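Local structure of uncharacterized protein YUAB (Bacillus subtilis, 4BHU) at residues 27-32 and 104-109. The protein self-assembles into a stable, mechanically resistant layer on the surface of biofilms that makes them hydrophobic, and is required for complex colony architecture. The protein carries 1 engineered substitution. Residues are numbered along the deposited sequence; the frame is centred on the assembly and turned at random.
Sequences LTYRPD and FRAENK. Unlike the reference sequence in segment 27-32: D32 (reference Asn).
Y29 reaches across from the strand carrying 27-30 and lies against the backbone of A106, E107 and N108, a worked example of how two stacked sheets pack through alternate residues, here L27 and Y29 against F104 and A106. The bond from CA to CB of Y29 points toward 104-109, and a chi1 of 179°, which sets CG beside the carbonyl carbon, carries the ring to A106 and on to N108. Beyond CB and CG, CD1 packs on the methyl of A106, 3.7 Å from its CB. One atom further out, CE1 comes 3.7 Å from the carbonyl O of A106, an approach oblique to the ring. At the tip, OH passes E107 CA at 4.2 Å and stands 3.7 Å from N108 N, too far for a hydrogen bond, with the CB of N108 beside it.

Two residues earlier on each strand the roles change, and an aliphatic fork meets a ring. L27 CD2 sits over one face of F104 as a CH-pi contact, 3.8 Å from the ring centroid, while CD1 touches F104 CD2 at 3.4 Å.

The short strand segments, 8.2 Å apart at their axes, run in broadly the same direction and cross at -35°, close to the roughly -30° of aligned beta-sandwich packing. One layer holds 22-30 between 7-12 and 90-95; the other holds 100-109 between 39-43 and 119-125. The contact is interior packing between these layers of the Biofilm surface layer A domain, whose E-set clan is consistent with an immunoglobulin-like sandwich. M40 and F42 of strand 39-43 extend the apolar interior beside Y29, A106 and L27, and F48 meets the F104 ring.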
loop_
_atom_site.group_PDB
_atom_site.type_symbol
_atom_site.label_atom_id
_atom_site.label_comp_id
_atom_site.label_asym_id
_atom_site.label_seq_id
_atom_site.Cartn_x
_atom_site.Cartn_y
_atom_site.Cartn_z
ATOM N N LEU I 27 -19.873 -15.479 -34.469
ATOM C CA LEU I 27 -20.744 -15.295 -33.328
ATOM C C LEU I 27 -20.182 -14.171 -32.460
ATOM O O LEU I 27 -19.037 -14.246 -31.975
ATOM C CB LEU I 27 -20.865 -16.587 -32.532
ATOM C CG LEU I 27 -21.145 -17.805 -33.417
ATOM C CD1 LEU I 27 -21.056 -19.052 -32.582
ATOM C CD2 LEU I 27 -22.511 -17.687 -34.073
ATOM N N THR I 28 -20.988 -13.128 -32.284
ATOM C CA THR I 28 -20.561 -11.948 -31.530
ATOM C C THR I 28 -21.482 -11.673 -30.358
ATOM O O THR I 28 -22.627 -11.266 -30.537
ATOM C CB THR I 28 -20.509 -10.713 -32.421
ATOM O OG1 THR I 28 -19.634 -10.968 -33.525
ATOM C CG2 THR I 28 -19.995 -9.506 -31.624
ATOM N N TYR I 29 -20.983 -11.931 -29.154
ATOM C CA TYR I 29 -21.758 -11.716 -27.944
ATOM C C TYR I 29 -21.410 -10.341 -27.429
ATOM O O TYR I 29 -20.232 -10.004 -27.258
ATOM C CB TYR I 29 -21.411 -12.766 -26.900
ATOM C CG TYR I 29 -22.128 -12.647 -25.579
ATOM C CD1 TYR I 29 -23.436 -13.070 -25.438
ATOM C CD2 TYR I 29 -21.470 -12.162 -24.453
ATOM C CE1 TYR I 29 -24.072 -13.001 -24.236
ATOM C CE2 TYR I 29 -22.092 -12.093 -23.245
ATOM C CZ TYR I 29 -23.399 -12.500 -23.136
ATOM O OH TYR I 29 -24.021 -12.425 -21.924
ATOM N N ARG I 30 -22.438 -9.543 -27.207
ATOM C CA ARG I 30 -22.241 -8.204 -26.677
ATOM C C ARG I 30 -23.042 -8.046 -25.427
ATOM O O ARG I 30 -24.266 -7.947 -25.482
ATOM C CB ARG I 30 -22.668 -7.162 -27.690
ATOM C CG ARG I 30 -21.626 -6.930 -28.766
ATOM C CD ARG I 30 -21.945 -5.676 -29.521
ATOM N NE ARG I 30 -21.169 -5.550 -30.744
ATOM C CZ ARG I 30 -21.524 -4.773 -31.767
ATOM N NH1 ARG I 30 -22.648 -4.060 -31.716
ATOM N NH2 ARG I 30 -20.758 -4.709 -32.843
ATOM N N PRO I 31 -22.367 -8.062 -24.275
ATOM C CA PRO I 31 -23.161 -7.666 -23.126
ATOM C C PRO I 31 -23.454 -6.212 -23.428
ATOM O O PRO I 31 -22.620 -5.510 -24.010
ATOM C CB PRO I 31 -22.194 -7.840 -21.957
ATOM C CG PRO I 31 -20.858 -7.569 -22.557
ATOM C CD PRO I 31 -20.925 -8.021 -23.997
ATOM N N ASP I 32 -24.635 -5.744 -23.130
ATOM C CA ASP I 32 -24.853 -4.342 -23.401
ATOM C C ASP I 32 -24.646 -3.612 -22.081
ATOM O O ASP I 32 -24.469 -2.398 -22.043
ATOM C CB ASP I 32 -26.191 -4.140 -24.104
ATOM C CG ASP I 32 -26.216 -4.846 -25.462
ATOM O OD1 ASP I 32 -25.331 -4.544 -26.303
ATOM O OD2 ASP I 32 -27.070 -5.741 -25.672
ATOM N N PHE I 104 -27.644 -20.604 -32.284
ATOM C CA PHE I 104 -26.480 -20.510 -31.422
ATOM C C PHE I 104 -26.878 -19.789 -30.142
ATOM O O PHE I 104 -27.742 -18.908 -30.157
ATOM C CB PHE I 104 -25.371 -19.715 -32.109
ATOM C CG PHE I 104 -24.862 -20.351 -33.364
ATOM C CD1 PHE I 104 -25.557 -20.217 -34.551
ATOM C CD2 PHE I 104 -23.697 -21.099 -33.358
ATOM C CE1 PHE I 104 -25.089 -20.802 -35.710
ATOM C CE2 PHE I 104 -23.221 -21.691 -34.518
ATOM C CZ PHE I 104 -23.922 -21.542 -35.695
ATOM N N ARG I 105 -26.228 -20.171 -29.048
ATOM C CA ARG I 105 -26.511 -19.631 -27.725
ATOM C C ARG I 105 -25.204 -19.151 -27.105
ATOM O O ARG I 105 -24.118 -19.648 -27.410
ATOM C CB ARG I 105 -27.174 -20.689 -26.834
ATOM C CG ARG I 105 -28.523 -21.150 -27.367
ATOM C CD ARG I 105 -29.054 -22.414 -26.694
ATOM N NE ARG I 105 -30.375 -22.773 -27.220
ATOM C CZ ARG I 105 -30.580 -23.437 -28.357
ATOM N NH1 ARG I 105 -29.559 -23.830 -29.107
ATOM N NH2 ARG I 105 -31.814 -23.709 -28.755
ATOM N N ALA I 106 -25.310 -18.155 -26.246
ATOM C CA ALA I 106 -24.136 -17.643 -25.564
ATOM C C ALA I 106 -24.620 -16.978 -24.298
ATOM O O ALA I 106 -25.658 -16.314 -24.292
ATOM C CB ALA I 106 -23.373 -16.650 -26.450
ATOM N N GLU I 107 -23.897 -17.206 -23.214
ATOM C CA GLU I 107 -24.237 -16.591 -21.951
ATOM C C GLU I 107 -23.001 -16.425 -21.089
ATOM O O GLU I 107 -21.994 -17.133 -21.250
ATOM C CB GLU I 107 -25.253 -17.449 -21.206
ATOM C CG GLU I 107 -24.779 -18.867 -20.935
ATOM C CD GLU I 107 -25.840 -19.706 -20.237
ATOM O OE1 GLU I 107 -26.961 -19.189 -20.054
ATOM O OE2 GLU I 107 -25.560 -20.870 -19.873
ATOM N N ASN I 108 -23.096 -15.486 -20.159
ATOM C CA ASN I 108 -22.080 -15.333 -19.146
ATOM C C ASN I 108 -22.522 -16.074 -17.903
ATOM O O ASN I 108 -23.370 -15.582 -17.160
ATOM C CB ASN I 108 -21.841 -13.849 -18.850
ATOM C CG ASN I 108 -20.797 -13.631 -17.759
ATOM O OD1 ASN I 108 -20.182 -14.586 -17.254
ATOM N ND2 ASN I 108 -20.608 -12.383 -17.380
ATOM N N LYS I 109 -21.977 -17.269 -17.688
ATOM C CA LYS I 109 -22.319 -18.047 -16.501
ATOM C C LYS I 109 -21.729 -17.376 -15.268
ATOM O O LYS I 109 -20.509 -17.239 -15.160
ATOM C CB LYS I 109 -21.773 -19.477 -16.599
ATOM C CG LYS I 109 -22.545 -20.425 -17.512
ATOM C CD LYS I 109 -21.912 -21.830 -17.529
ATOM C CE LYS I 109 -22.786 -22.885 -16.834
ATOM N NZ LYS I 109 -22.333 -24.298 -17.116
#